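Local coordinates for ZmpA Glycopeptidase (Clostridium perfringens, PDB 6XSX), which is a metalloprotease of the M60 family that probably cleaves glycosylated proteins, seen here as its catalytic module, which ends in a beta-sandwich, at residues I483-K488 and F498-A503; F452-K457 and K524-K529; Y433-M438 and I490-T495; I466-D471 and I479-S484; G444-N449 and I513-N518. One frame throughout, in Å; residues are numbered along the deposited sequence.

Contact 1: residues I483-K488 and F498-A503; sequences ISRDGK and FVDHGA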
# COMPACT_ATOMS: atom_id res chain seq x y z
N ILE A 483 28.72 -4.09 -19.38
CA ILE A 483 29.91 -4.79 -19.84
C ILE A 483 29.64 -5.34 -21.24
O ILE A 483 28.70 -6.11 -21.42
CB ILE A 483 30.32 -5.91 -18.85
CG1 ILE A 483 30.53 -5.37 -17.43
CG2 ILE A 483 31.55 -6.65 -19.36
CD1 ILE A 483 29.29 -5.43 -16.56
N SER A 484 30.48 -4.95 -22.20
CA SER A 484 30.47 -5.49 -23.55
C SER A 484 31.74 -6.31 -23.79
O SER A 484 32.79 -5.99 -23.24
CB SER A 484 30.33 -4.39 -24.57
OG SER A 484 29.00 -3.91 -24.58
N ARG A 485 31.62 -7.37 -24.60
CA ARG A 485 32.77 -8.17 -25.01
C ARG A 485 32.68 -8.45 -26.50
O ARG A 485 31.62 -8.82 -27.00
CB ARG A 485 32.87 -9.48 -24.22
CG ARG A 485 34.17 -10.23 -24.47
CD ARG A 485 34.22 -11.67 -24.00
NE ARG A 485 33.19 -12.49 -24.61
CZ ARG A 485 32.23 -13.13 -23.95
NH1 ARG A 485 32.17 -13.08 -22.63
NH2 ARG A 485 31.33 -13.84 -24.61
N ASP A 486 33.80 -8.24 -27.21
CA ASP A 486 33.91 -8.48 -28.64
C ASP A 486 32.66 -7.95 -29.36
O ASP A 486 32.14 -8.60 -30.27
CB ASP A 486 34.20 -9.96 -28.95
CG ASP A 486 35.28 -10.59 -28.08
OD1 ASP A 486 36.28 -9.90 -27.78
OD2 ASP A 486 35.10 -11.77 -27.70
N GLY A 487 32.17 -6.78 -28.93
CA GLY A 487 31.14 -6.04 -29.64
C GLY A 487 29.71 -6.41 -29.26
O GLY A 487 28.76 -5.90 -29.85
N LYS A 488 29.56 -7.30 -28.26
CA LYS A 488 28.24 -7.71 -27.79
C LYS A 488 28.11 -7.42 -26.30
O LYS A 488 29.00 -7.73 -25.52
CB LYS A 488 28.01 -9.20 -28.11
N PHE A 498 32.04 -7.36 -11.90
CA PHE A 498 31.34 -8.27 -12.79
C PHE A 498 32.24 -9.45 -13.16
O PHE A 498 33.37 -9.24 -13.59
CB PHE A 498 30.95 -7.56 -14.09
CG PHE A 498 30.26 -8.46 -15.09
CD1 PHE A 498 28.92 -8.79 -14.94
CD2 PHE A 498 30.94 -8.97 -16.19
CE1 PHE A 498 28.28 -9.62 -15.85
CE2 PHE A 498 30.31 -9.80 -17.10
CZ PHE A 498 28.98 -10.12 -16.93
N VAL A 499 31.71 -10.68 -13.02
CA VAL A 499 32.46 -11.86 -13.40
C VAL A 499 31.93 -12.39 -14.74
O VAL A 499 30.77 -12.77 -14.85
CB VAL A 499 32.47 -12.96 -12.32
CG1 VAL A 499 33.02 -14.27 -12.88
CG2 VAL A 499 33.25 -12.55 -11.08
N ASP A 500 32.82 -12.42 -15.74
CA ASP A 500 32.53 -12.98 -17.04
C ASP A 500 32.97 -14.44 -17.07
O ASP A 500 34.16 -14.74 -17.18
CB ASP A 500 33.18 -12.15 -18.16
CG ASP A 500 32.90 -12.68 -19.56
OD1 ASP A 500 31.95 -13.48 -19.71
OD2 ASP A 500 33.63 -12.28 -20.48
N HIS A 501 31.98 -15.34 -16.97
CA HIS A 501 32.17 -16.78 -16.90
C HIS A 501 32.27 -17.38 -18.30
O HIS A 501 32.45 -18.59 -18.43
CB HIS A 501 30.98 -17.45 -16.21
CG HIS A 501 30.77 -17.09 -14.77
ND1 HIS A 501 29.87 -16.11 -14.38
CD2 HIS A 501 31.30 -17.59 -13.64
CE1 HIS A 501 29.87 -16.02 -13.07
NE2 HIS A 501 30.74 -16.92 -12.59
N GLY A 502 32.14 -16.55 -19.35
CA GLY A 502 31.96 -17.05 -20.71
C GLY A 502 32.97 -16.48 -21.71
O GLY A 502 32.59 -16.16 -22.84
N ALA A 503 34.24 -16.41 -21.31
CA ALA A 503 35.30 -15.91 -22.18
C ALA A 503 36.28 -17.04 -22.52
O ALA A 503 36.79 -17.71 -21.63
CB ALA A 503 36.00 -14.74 -21.53
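With CG turned away from the backbone N in both Arg485 and Asp500 (chi1 -171° and -179°), the two side chains reach towards each other and meet at about a right angle. A bend at chi3 brings the guanidinium round nearly coplanar with the carboxylate, their planes 7° apart. Arg485 NH1 then donates to the syn lone pair of Asp500 OD2 at 2.7 Å, a salt bridge made close to the guanidinium plane. The same OD2 also bonds to Tyr511 OH. The carboxylate is steadied from its own side as well: Gly502 N approaches Asp500 OD1 from above the carboxylate plane at 3.1 Å, closing an Asx turn. That turn carries Gly502 O over one face of the guanidinium, too badly angled for a hydrogen bond. Asp486 OD2 adds a long ionic contact to Arg485 NE.

Further in, the contact turns apolar. Ile483 CD1 lies over one face of the Phe498 ring in a CH-pi contact, 3.5 Å from Phe498 CG. Arg485 and Lys488 pair at the type I' turn of the hairpin joining strands 478-485 and 488-493, while Phe498 belongs to the facing sheet. Such bridging of two sheets is characteristic of a beta-sandwich, here resembling fibronectin type III.

Contact 2: residues F452-K457 and K524-K529; sequences FEAEAK and KPYNFK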
# COMPACT_ATOMS: atom_id res chain seq x y z
N PHE A 452 36.52 6.81 -14.68
CA PHE A 452 36.37 5.47 -14.12
C PHE A 452 37.27 4.51 -14.89
O PHE A 452 37.66 4.78 -16.02
CB PHE A 452 34.90 5.03 -14.14
CG PHE A 452 34.36 4.63 -15.48
CD1 PHE A 452 34.22 3.29 -15.83
CD2 PHE A 452 33.97 5.60 -16.41
CE1 PHE A 452 33.71 2.93 -17.07
CE2 PHE A 452 33.47 5.23 -17.65
CZ PHE A 452 33.35 3.90 -17.98
N GLU A 453 37.59 3.38 -14.25
CA GLU A 453 38.50 2.40 -14.81
C GLU A 453 37.97 1.00 -14.49
O GLU A 453 37.19 0.84 -13.56
CB GLU A 453 39.88 2.55 -14.18
CG GLU A 453 40.54 3.88 -14.50
CD GLU A 453 41.94 4.06 -13.95
OE1 GLU A 453 42.12 3.82 -12.73
OE2 GLU A 453 42.85 4.41 -14.74
N ALA A 454 38.43 0.02 -15.26
CA ALA A 454 38.15 -1.39 -15.02
C ALA A 454 39.45 -2.18 -15.01
O ALA A 454 40.36 -1.87 -15.77
CB ALA A 454 37.21 -1.92 -16.09
N GLU A 455 39.51 -3.21 -14.17
CA GLU A 455 40.67 -4.08 -14.08
C GLU A 455 40.19 -5.53 -14.09
O GLU A 455 39.30 -5.89 -13.33
CB GLU A 455 41.44 -3.78 -12.79
CG GLU A 455 42.69 -4.62 -12.62
CD GLU A 455 43.48 -4.34 -11.35
OE1 GLU A 455 42.96 -4.62 -10.25
OE2 GLU A 455 44.62 -3.85 -11.47
N ALA A 456 40.79 -6.36 -14.95
CA ALA A 456 40.41 -7.77 -15.04
C ALA A 456 41.48 -8.65 -14.39
O ALA A 456 42.67 -8.35 -14.50
CB ALA A 456 40.16 -8.16 -16.47
N LYS A 457 41.05 -9.70 -13.69
CA LYS A 457 41.93 -10.74 -13.18
C LYS A 457 41.27 -12.08 -13.44
O LYS A 457 40.04 -12.18 -13.43
CB LYS A 457 42.19 -10.55 -11.68
N LYS A 524 31.12 7.86 -21.66
CA LYS A 524 31.96 7.38 -22.74
C LYS A 524 32.49 5.99 -22.38
O LYS A 524 32.70 5.70 -21.20
CB LYS A 524 33.16 8.31 -22.97
CG LYS A 524 32.84 9.75 -23.33
CD LYS A 524 34.02 10.67 -23.06
CE LYS A 524 33.87 12.06 -23.64
NZ LYS A 524 32.80 12.83 -22.97
N PRO A 525 32.76 5.10 -23.36
CA PRO A 525 33.26 3.76 -23.06
C PRO A 525 34.71 3.72 -22.57
O PRO A 525 35.52 4.57 -22.94
CB PRO A 525 33.12 2.99 -24.38
CG PRO A 525 33.11 4.06 -25.45
CD PRO A 525 32.56 5.32 -24.81
N TYR A 526 35.01 2.76 -21.69
CA TYR A 526 36.36 2.41 -21.29
C TYR A 526 36.68 1.02 -21.83
O TYR A 526 36.03 0.04 -21.45
CB TYR A 526 36.47 2.42 -19.76
CG TYR A 526 37.83 2.04 -19.23
CD1 TYR A 526 38.18 0.70 -19.07
CD2 TYR A 526 38.76 3.01 -18.91
CE1 TYR A 526 39.43 0.35 -18.59
CE2 TYR A 526 40.02 2.67 -18.43
CZ TYR A 526 40.35 1.33 -18.27
OH TYR A 526 41.58 0.99 -17.80
N ASN A 527 37.68 0.93 -22.72
CA ASN A 527 38.00 -0.32 -23.39
C ASN A 527 39.37 -0.82 -22.92
O ASN A 527 40.24 -0.00 -22.63
CB ASN A 527 38.00 -0.21 -24.92
CG ASN A 527 36.86 0.64 -25.45
OD1 ASN A 527 35.72 0.50 -25.03
ND2 ASN A 527 37.17 1.51 -26.39
N PHE A 528 39.53 -2.15 -22.87
CA PHE A 528 40.75 -2.83 -22.46
C PHE A 528 40.79 -4.23 -23.08
O PHE A 528 39.75 -4.77 -23.45
CB PHE A 528 40.88 -2.87 -20.93
CG PHE A 528 39.89 -3.73 -20.18
CD1 PHE A 528 38.68 -3.22 -19.75
CD2 PHE A 528 40.19 -5.06 -19.89
CE1 PHE A 528 37.77 -4.01 -19.05
CE2 PHE A 528 39.28 -5.85 -19.19
CZ PHE A 528 38.08 -5.32 -18.77
N LYS A 529 42.01 -4.79 -23.19
CA LYS A 529 42.26 -6.07 -23.83
C LYS A 529 43.29 -6.86 -23.01
O LYS A 529 42.98 -7.19 -21.85
CB LYS A 529 42.77 -5.89 -25.26
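Tyr526 lays its ring flat against the backbone of Glu453 and Ala454, where the first and last strands of a fibronectin type III-like sandwich meet at one side. The two strands belong to different sheets, yet run the same way, 24° apart. Glu453 CA sits over the face of the tyrosine ring, 4.0 Å from its centroid, and Ala454 N comes over the same ring at 3.5 Å from Tyr526 CE1. The neighbouring Phe528 ring meets two methyl groups obliquely, with Phe528 CE1 at 3.7 Å from Ala454 CB and Phe528 CE2 at 3.7 Å from Ala456 CB. Phe452 has CG between its backbone N and carbonyl carbon (chi1 75°), which turns the ring alongside Tyr526, and Phe452 CE1 lies 3.9 Å from Tyr526 CB.

One shell out, backbone bonds tie Tyr526 to Ile513 and Phe528 to Tyr511, while Glu453 and Glu455 pair with Asp469 and Ser467 of strand 463-470 in their own sheet. The ring of Tyr511 also meets that of Phe528, and Ile513 touches both Phe452 and Phe528. Held between these strands, the Phe452 ring ends edge-on to a carbonyl, with Phe452 CE2 at 3.7 Å from Lys524 O.

Contact 3: residues Y433-M438 and I490-T495; sequences YANDKM and IGFTST. With EDO (1,2-ethanediol), chain E.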
# COMPACT_ATOMS: atom_id res chain seq x y z
N TYR A 433 17.95 -0.40 -17.35
CA TYR A 433 19.06 -0.42 -16.39
C TYR A 433 18.67 0.28 -15.09
O TYR A 433 19.46 0.31 -14.15
CB TYR A 433 20.33 0.20 -16.98
CG TYR A 433 21.04 -0.59 -18.06
CD1 TYR A 433 20.87 -1.96 -18.19
CD2 TYR A 433 21.91 0.04 -18.94
CE1 TYR A 433 21.51 -2.68 -19.19
CE2 TYR A 433 22.57 -0.67 -19.94
CZ TYR A 433 22.36 -2.04 -20.07
OH TYR A 433 23.00 -2.75 -21.05
N ALA A 434 17.45 0.86 -15.01
CA ALA A 434 17.02 1.54 -13.79
C ALA A 434 17.08 0.57 -12.62
O ALA A 434 16.75 -0.61 -12.76
CB ALA A 434 15.63 2.10 -13.94
N ASN A 435 17.51 1.09 -11.46
CA ASN A 435 17.57 0.33 -10.22
C ASN A 435 17.55 1.29 -9.03
O ASN A 435 17.67 2.50 -9.21
CB ASN A 435 18.74 -0.66 -10.21
CG ASN A 435 20.08 0.01 -10.11
OD1 ASN A 435 20.48 0.44 -9.03
ND2 ASN A 435 20.79 0.13 -11.23
N ASP A 436 17.40 0.74 -7.82
CA ASP A 436 17.21 1.49 -6.60
C ASP A 436 18.34 2.47 -6.30
O ASP A 436 18.11 3.44 -5.57
CB ASP A 436 16.91 0.57 -5.40
CG ASP A 436 15.60 -0.18 -5.52
OD1 ASP A 436 14.74 0.24 -6.30
OD2 ASP A 436 15.45 -1.21 -4.85
N LYS A 437 19.54 2.26 -6.86
CA LYS A 437 20.63 3.20 -6.62
C LYS A 437 20.24 4.62 -7.04
O LYS A 437 20.74 5.60 -6.49
CB LYS A 437 21.94 2.76 -7.27
CG LYS A 437 22.54 1.49 -6.69
CD LYS A 437 24.04 1.39 -6.88
CE LYS A 437 24.80 2.50 -6.19
NZ LYS A 437 26.25 2.40 -6.48
N MET A 438 19.30 4.72 -7.99
CA MET A 438 18.86 6.01 -8.53
C MET A 438 18.31 6.92 -7.43
O MET A 438 18.44 8.13 -7.54
CB MET A 438 17.81 5.83 -9.64
CG MET A 438 18.39 5.28 -10.95
SD MET A 438 17.07 4.71 -12.07
CE MET A 438 16.27 6.28 -12.43
N ILE A 490 27.27 -8.09 -22.68
CA ILE A 490 27.23 -9.38 -22.01
C ILE A 490 26.70 -9.24 -20.58
O ILE A 490 26.45 -10.25 -19.94
CB ILE A 490 28.58 -10.11 -22.04
CG1 ILE A 490 29.70 -9.27 -21.43
CG2 ILE A 490 28.91 -10.58 -23.46
CD1 ILE A 490 30.87 -10.08 -20.93
N GLY A 491 26.55 -8.00 -20.08
CA GLY A 491 26.04 -7.83 -18.73
C GLY A 491 25.83 -6.37 -18.34
O GLY A 491 26.25 -5.44 -19.04
N PHE A 492 25.17 -6.20 -17.20
CA PHE A 492 25.09 -4.94 -16.48
C PHE A 492 24.94 -5.25 -15.00
O PHE A 492 24.07 -6.04 -14.62
CB PHE A 492 23.87 -4.12 -16.92
CG PHE A 492 23.72 -2.80 -16.19
CD1 PHE A 492 23.10 -2.73 -14.95
CD2 PHE A 492 24.19 -1.62 -16.75
CE1 PHE A 492 22.95 -1.52 -14.29
CE2 PHE A 492 24.05 -0.41 -16.09
CZ PHE A 492 23.43 -0.36 -14.86
N THR A 493 25.77 -4.60 -14.18
CA THR A 493 25.69 -4.79 -12.75
C THR A 493 25.63 -3.43 -12.08
O THR A 493 26.27 -2.48 -12.54
CB THR A 493 26.87 -5.61 -12.22
OG1 THR A 493 26.65 -5.75 -10.82
CG2 THR A 493 28.21 -4.95 -12.47
N SER A 494 24.86 -3.37 -10.99
CA SER A 494 24.80 -2.18 -10.16
C SER A 494 25.90 -2.22 -9.10
O SER A 494 26.00 -1.32 -8.27
CB SER A 494 23.42 -2.01 -9.55
OG SER A 494 23.17 -2.98 -8.55
N THR A 495 26.75 -3.26 -9.15
CA THR A 495 27.84 -3.41 -8.18
C THR A 495 29.16 -2.95 -8.80
O THR A 495 29.21 -2.57 -9.97
CB THR A 495 27.94 -4.86 -7.67
OG1 THR A 495 28.50 -5.65 -8.72
CG2 THR A 495 26.62 -5.44 -7.21
C1 EDO E . 28.10 0.63 -9.45
O1 EDO E . 26.96 1.27 -8.90
C2 EDO E . 29.18 0.33 -8.48
O2 EDO E . 29.07 1.08 -7.30
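Tyr433 lies over one face of the Phe492 ring from CB through its own ring. Tyr433 CB sits 3.8 Å from Phe492 CZ. Tyr433 CG lies 3.6 Å from Phe492 CD2, and Tyr433 CE1 comes 3.6 Å from Phe492 CB. Phe492 holds CG opposite its backbone N (chi1 179°), which lays its ring against Tyr433 in an offset stack, centroids 4.0 Å apart and planes at 12°. At the tip, Tyr433 OH is hydrogen-bonded to Glu482 OE2. Leu327 and Ala331 also touch Phe492, placing the stack where helix 321-331 of the preceding helical region joins the C-terminal sandwich.

Asn435 ND2 comes to the edge of the Phe492 ring and donates to Tyr433 O and Ile479 O, while Asn435 OD1 caps the short helix, accepting from Lys437 N at 3.0 Å. This is a capping box whose return bond, Asn435 N to Met438 SD, is weak. Ser494 CB packs against the amide, its OG bonded to Glu323 OE2. Lys437 NZ donates to O1 of a 1,2-ethanediol, which donates to Ser494 O. That polar bridge runs through a molecule probably brought in by crystallisation, so the protein's own direct contact is mainly apolar and aromatic.

Contact 4: residues I466-D471 and I479-S484; sequences ISFDID and IGYEIS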
# COMPACT_ATOMS: atom_id res chain seq x y z
N ILE A 466 36.11 -8.63 -13.39
CA ILE A 466 36.33 -7.24 -13.75
C ILE A 466 35.83 -6.36 -12.60
O ILE A 466 34.64 -6.39 -12.28
CB ILE A 466 35.62 -6.90 -15.07
CG1 ILE A 466 35.92 -7.93 -16.16
CG2 ILE A 466 35.94 -5.47 -15.50
CD1 ILE A 466 35.00 -7.89 -17.36
N SER A 467 36.75 -5.61 -11.97
CA SER A 467 36.37 -4.68 -10.92
C SER A 467 36.37 -3.26 -11.48
O SER A 467 37.11 -2.95 -12.41
CB SER A 467 37.25 -4.80 -9.71
OG SER A 467 38.48 -4.13 -9.90
N PHE A 468 35.52 -2.41 -10.88
CA PHE A 468 35.29 -1.05 -11.36
C PHE A 468 35.64 -0.05 -10.28
O PHE A 468 35.26 -0.22 -9.12
CB PHE A 468 33.81 -0.87 -11.73
CG PHE A 468 33.32 -1.89 -12.73
CD1 PHE A 468 33.90 -1.98 -13.99
CD2 PHE A 468 32.30 -2.78 -12.40
CE1 PHE A 468 33.46 -2.92 -14.91
CE2 PHE A 468 31.86 -3.72 -13.32
CZ PHE A 468 32.43 -3.78 -14.57
N ASP A 469 36.37 1.00 -10.67
CA ASP A 469 36.69 2.10 -9.79
C ASP A 469 36.23 3.39 -10.48
O ASP A 469 36.27 3.48 -11.70
CB ASP A 469 38.17 2.08 -9.42
CG ASP A 469 38.67 0.71 -8.98
OD1 ASP A 469 38.58 0.42 -7.77
OD2 ASP A 469 39.13 -0.06 -9.85
N ILE A 470 35.78 4.37 -9.68
CA ILE A 470 35.25 5.63 -10.18
C ILE A 470 35.76 6.77 -9.29
O ILE A 470 36.02 6.57 -8.10
CB ILE A 470 33.71 5.60 -10.23
CG1 ILE A 470 33.14 6.65 -11.20
CG2 ILE A 470 33.12 5.76 -8.83
CD1 ILE A 470 31.62 6.73 -11.22
N ASP A 471 35.89 7.97 -9.87
CA ASP A 471 36.36 9.15 -9.17
C ASP A 471 35.43 9.51 -8.01
O ASP A 471 34.22 9.27 -8.08
CB ASP A 471 36.55 10.36 -10.09
CG ASP A 471 35.26 10.92 -10.66
OD1 ASP A 471 34.76 10.34 -11.65
OD2 ASP A 471 34.76 11.94 -10.12
N ILE A 479 24.97 4.33 -11.15
CA ILE A 479 24.00 3.31 -10.75
C ILE A 479 24.43 1.93 -11.24
O ILE A 479 23.86 0.92 -10.82
CB ILE A 479 22.57 3.66 -11.21
CG1 ILE A 479 22.46 3.72 -12.74
CG2 ILE A 479 22.09 4.95 -10.53
CD1 ILE A 479 21.04 3.80 -13.26
N GLY A 480 25.43 1.88 -12.13
CA GLY A 480 25.92 0.58 -12.56
C GLY A 480 26.77 0.68 -13.82
O GLY A 480 26.90 1.76 -14.40
N TYR A 481 27.31 -0.47 -14.23
CA TYR A 481 28.22 -0.54 -15.37
C TYR A 481 27.73 -1.62 -16.32
O TYR A 481 27.38 -2.72 -15.91
CB TYR A 481 29.65 -0.87 -14.93
CG TYR A 481 30.26 0.12 -13.97
CD1 TYR A 481 31.04 1.17 -14.43
CD2 TYR A 481 30.05 0.02 -12.60
CE1 TYR A 481 31.59 2.09 -13.56
CE2 TYR A 481 30.60 0.93 -11.72
CZ TYR A 481 31.37 1.97 -12.20
OH TYR A 481 31.92 2.87 -11.33
N GLU A 482 27.71 -1.26 -17.60
CA GLU A 482 27.39 -2.19 -18.66
C GLU A 482 28.69 -2.76 -19.22
O GLU A 482 29.63 -2.01 -19.54
CB GLU A 482 26.58 -1.45 -19.72
CG GLU A 482 26.40 -2.25 -21.00
CD GLU A 482 25.96 -1.38 -22.15
OE1 GLU A 482 26.83 -0.68 -22.71
OE2 GLU A 482 24.75 -1.38 -22.47
N ILE A 483 28.72 -4.09 -19.38
CA ILE A 483 29.91 -4.79 -19.84
C ILE A 483 29.64 -5.34 -21.24
O ILE A 483 28.70 -6.11 -21.42
CB ILE A 483 30.32 -5.91 -18.85
CG1 ILE A 483 30.53 -5.37 -17.43
CG2 ILE A 483 31.55 -6.65 -19.36
CD1 ILE A 483 29.29 -5.43 -16.56
N SER A 484 30.48 -4.95 -22.20
CA SER A 484 30.47 -5.49 -23.55
C SER A 484 31.74 -6.31 -23.79
O SER A 484 32.79 -5.99 -23.24
CB SER A 484 30.33 -4.39 -24.57
OG SER A 484 29.00 -3.91 -24.58
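Phe468 and Tyr481 stack in the core of the fibronectin type III-like sandwich, each coming from a different sheet. Strand 466-470 lies 9.4 Å from strand 479-484 at the closest approach of their axes, and large side chains fill that distance. Both aromatics take the same first torsion, with CG opposite the carbonyl carbon and beside the backbone N (chi1 -55° in Phe468, -59° in Tyr481). Because they start from facing strands, the two side chains slide past each other in opposite directions. The result is an offset stack with planes 18° apart and centroids separated by 4.4 Å, in which each ring also covers the other's CB. Phe468 CB stands 3.8 Å from the centroid of the Tyr481 ring, and Tyr481 CB stands 4.0 Å from that of Phe468. The carbonyl Ile466 O lies over the opposite face of the Phe468 ring.

Ile483 closes the edge of Phe468: Ile483 CG1 meets Phe468 CZ at 3.8 Å, near the ring plane. The other branch points to Ile466, and Ile483 CG2 passes Ile466 CD1 at 4.2 Å. From the 511-517 strand, Ile513 touches both Phe468 and Ile483, and Ala515 touches Tyr481, so this apolar layer continues into the next strand.

Beyond the stack the tyrosine reaches across to Ile470. The Ile470 atoms CG1, CG2 and CD1 lie around the hydroxyl, and Tyr481 OH comes down on Ile470 CB at 3.4 Å.

Contact 5: residues G444-N449 and I513-N518; sequences GVFTEN and IVAYDN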
# COMPACT_ATOMS: atom_id res chain seq x y z
N GLY A 444 23.54 12.99 -8.24
CA GLY A 444 23.05 13.63 -9.45
C GLY A 444 23.56 12.91 -10.69
O GLY A 444 23.77 11.69 -10.69
N VAL A 445 23.78 13.69 -11.75
CA VAL A 445 24.21 13.14 -13.03
C VAL A 445 25.74 13.18 -13.06
O VAL A 445 26.35 13.83 -12.21
CB VAL A 445 23.57 13.94 -14.18
CG1 VAL A 445 22.05 13.76 -14.21
CG2 VAL A 445 23.93 15.43 -14.11
N PHE A 446 26.35 12.51 -14.04
CA PHE A 446 27.80 12.52 -14.14
C PHE A 446 28.30 13.96 -14.31
O PHE A 446 27.73 14.73 -15.08
CB PHE A 446 28.28 11.67 -15.32
CG PHE A 446 28.17 10.18 -15.13
CD1 PHE A 446 28.48 9.58 -13.92
CD2 PHE A 446 27.80 9.36 -16.20
CE1 PHE A 446 28.40 8.20 -13.76
CE2 PHE A 446 27.71 7.98 -16.04
CZ PHE A 446 28.01 7.40 -14.82
N THR A 447 29.38 14.30 -13.60
CA THR A 447 30.09 15.54 -13.88
C THR A 447 30.92 15.37 -15.15
O THR A 447 31.17 14.25 -15.61
CB THR A 447 30.97 16.00 -12.71
OG1 THR A 447 32.22 15.30 -12.79
CG2 THR A 447 30.31 15.82 -11.35
N GLU A 448 31.39 16.51 -15.67
CA GLU A 448 32.24 16.61 -16.85
C GLU A 448 33.63 16.02 -16.58
O GLU A 448 34.41 15.86 -17.51
CB GLU A 448 32.39 18.08 -17.25
CG GLU A 448 31.10 18.74 -17.71
CD GLU A 448 30.62 18.33 -19.10
OE1 GLU A 448 31.14 17.33 -19.63
OE2 GLU A 448 29.71 19.01 -19.64
N ASN A 449 33.92 15.69 -15.31
CA ASN A 449 35.26 15.26 -14.94
C ASN A 449 35.29 13.75 -14.68
O ASN A 449 36.30 13.23 -14.22
CB ASN A 449 35.76 16.00 -13.70
CG ASN A 449 35.69 17.50 -13.90
OD1 ASN A 449 36.34 18.03 -14.79
ND2 ASN A 449 34.85 18.16 -13.12
N ILE A 513 33.38 -1.02 -21.34
CA ILE A 513 32.63 -0.75 -20.12
C ILE A 513 32.02 0.65 -20.20
O ILE A 513 32.72 1.63 -20.44
CB ILE A 513 33.54 -0.88 -18.88
CG1 ILE A 513 34.37 -2.16 -18.88
CG2 ILE A 513 32.73 -0.71 -17.59
CD1 ILE A 513 33.57 -3.45 -18.77
N VAL A 514 30.70 0.71 -19.97
CA VAL A 514 29.98 1.97 -19.98
C VAL A 514 29.27 2.14 -18.63
O VAL A 514 28.46 1.29 -18.25
CB VAL A 514 29.00 2.02 -21.17
CG1 VAL A 514 28.15 3.28 -21.18
CG2 VAL A 514 29.71 1.84 -22.51
N ALA A 515 29.61 3.22 -17.91
CA ALA A 515 29.01 3.53 -16.62
C ALA A 515 27.71 4.30 -16.84
O ALA A 515 27.57 5.00 -17.84
CB ALA A 515 29.99 4.32 -15.77
N TYR A 516 26.76 4.14 -15.91
CA TYR A 516 25.45 4.77 -16.05
C TYR A 516 25.15 5.58 -14.80
O TYR A 516 25.45 5.13 -13.70
CB TYR A 516 24.34 3.75 -16.31
CG TYR A 516 24.19 3.40 -17.76
CD1 TYR A 516 25.06 2.50 -18.36
CD2 TYR A 516 23.20 3.97 -18.53
CE1 TYR A 516 24.94 2.18 -19.71
CE2 TYR A 516 23.05 3.66 -19.87
CZ TYR A 516 23.93 2.76 -20.46
OH TYR A 516 23.80 2.44 -21.78
N ASP A 517 24.55 6.77 -14.99
CA ASP A 517 24.30 7.68 -13.89
C ASP A 517 22.83 7.63 -13.45
O ASP A 517 22.02 6.88 -14.00
CB ASP A 517 24.80 9.09 -14.19
CG ASP A 517 23.91 9.90 -15.12
OD1 ASP A 517 22.77 9.44 -15.43
OD2 ASP A 517 24.38 10.98 -15.56
N ASN A 518 22.51 8.48 -12.47
CA ASN A 518 21.26 8.43 -11.73
C ASN A 518 20.07 8.74 -12.63
O ASN A 518 18.94 8.46 -12.25
CB ASN A 518 21.29 9.37 -10.51
CG ASN A 518 22.10 8.82 -9.36
OD1 ASN A 518 21.91 7.67 -8.96
ND2 ASN A 518 22.98 9.65 -8.79
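Val445 passes the end of strand 513-517 in an extended conformation, its CA 5.5 Å from that of Asp517, and no regular helix or strand forms on its side. Asp517 does most of the holding. Its CG stands between the backbone N and the carbonyl carbon (chi1 77°), which brings the carboxylate alongside Val445. Asp517 OD2 accepts from Phe446 N at 2.9 Å with a nearly straight N-H (163°), on its anti side and tilted from the carboxylate plane. Asp517 OD2 also packs against Val445 CB at 3.4 Å. OD1 takes the backbone N of Glu519 and of Asn521, so one carboxylate joins this loop to the turn that leaves the strand.

In the fibronectin type III-like sandwich the 444-449 segment is the lead-in to the first strand, 452-459, and Phe446 folds in against strand 511-517 of the other sheet. Asp517 CB sits almost exactly over the middle of the Phe446 ring, 3.4 Å from the centroid, in a CH-pi contact. The far end of that ring meets the strand: Phe446 CE2 has Ala515 O at the ring edge, 3.5 Å away, and Phe446 CZ touches Ala515 CB at 3.8 Å.

Asn518 grips the start of the loop. Asn518 ND2 donates to Gly444 O at 2.9 Å, in the carbonyl plane and on a lone pair, and bonds to Asn476 O too; its OD1 is held by Asn441 ND2.

Overall arrangement
Followed from the N terminus, the chain leaves the helical part and opens contact 3 at 433-438, contact 5 at 444-449 and contact 2 at 452-457 before any loop is closed. Contact 4 is first to close, at 479-484, and lies within the spans of contacts 2, 3 and 5. Contact 1 starts on that same strand, sharing Ile483 and Ser484 with contact 4. Contact 3 closes at 490-495, crossing contact 1, which closes at 498-503 within contacts 5 and 2. Those two close last and cross each other; contact 3 crosses both. Contacts 1, 2 and 4 join the two sheets, contact 5 ties in the entry loop, and contact 3 links the helical region's exit to strand 488-493.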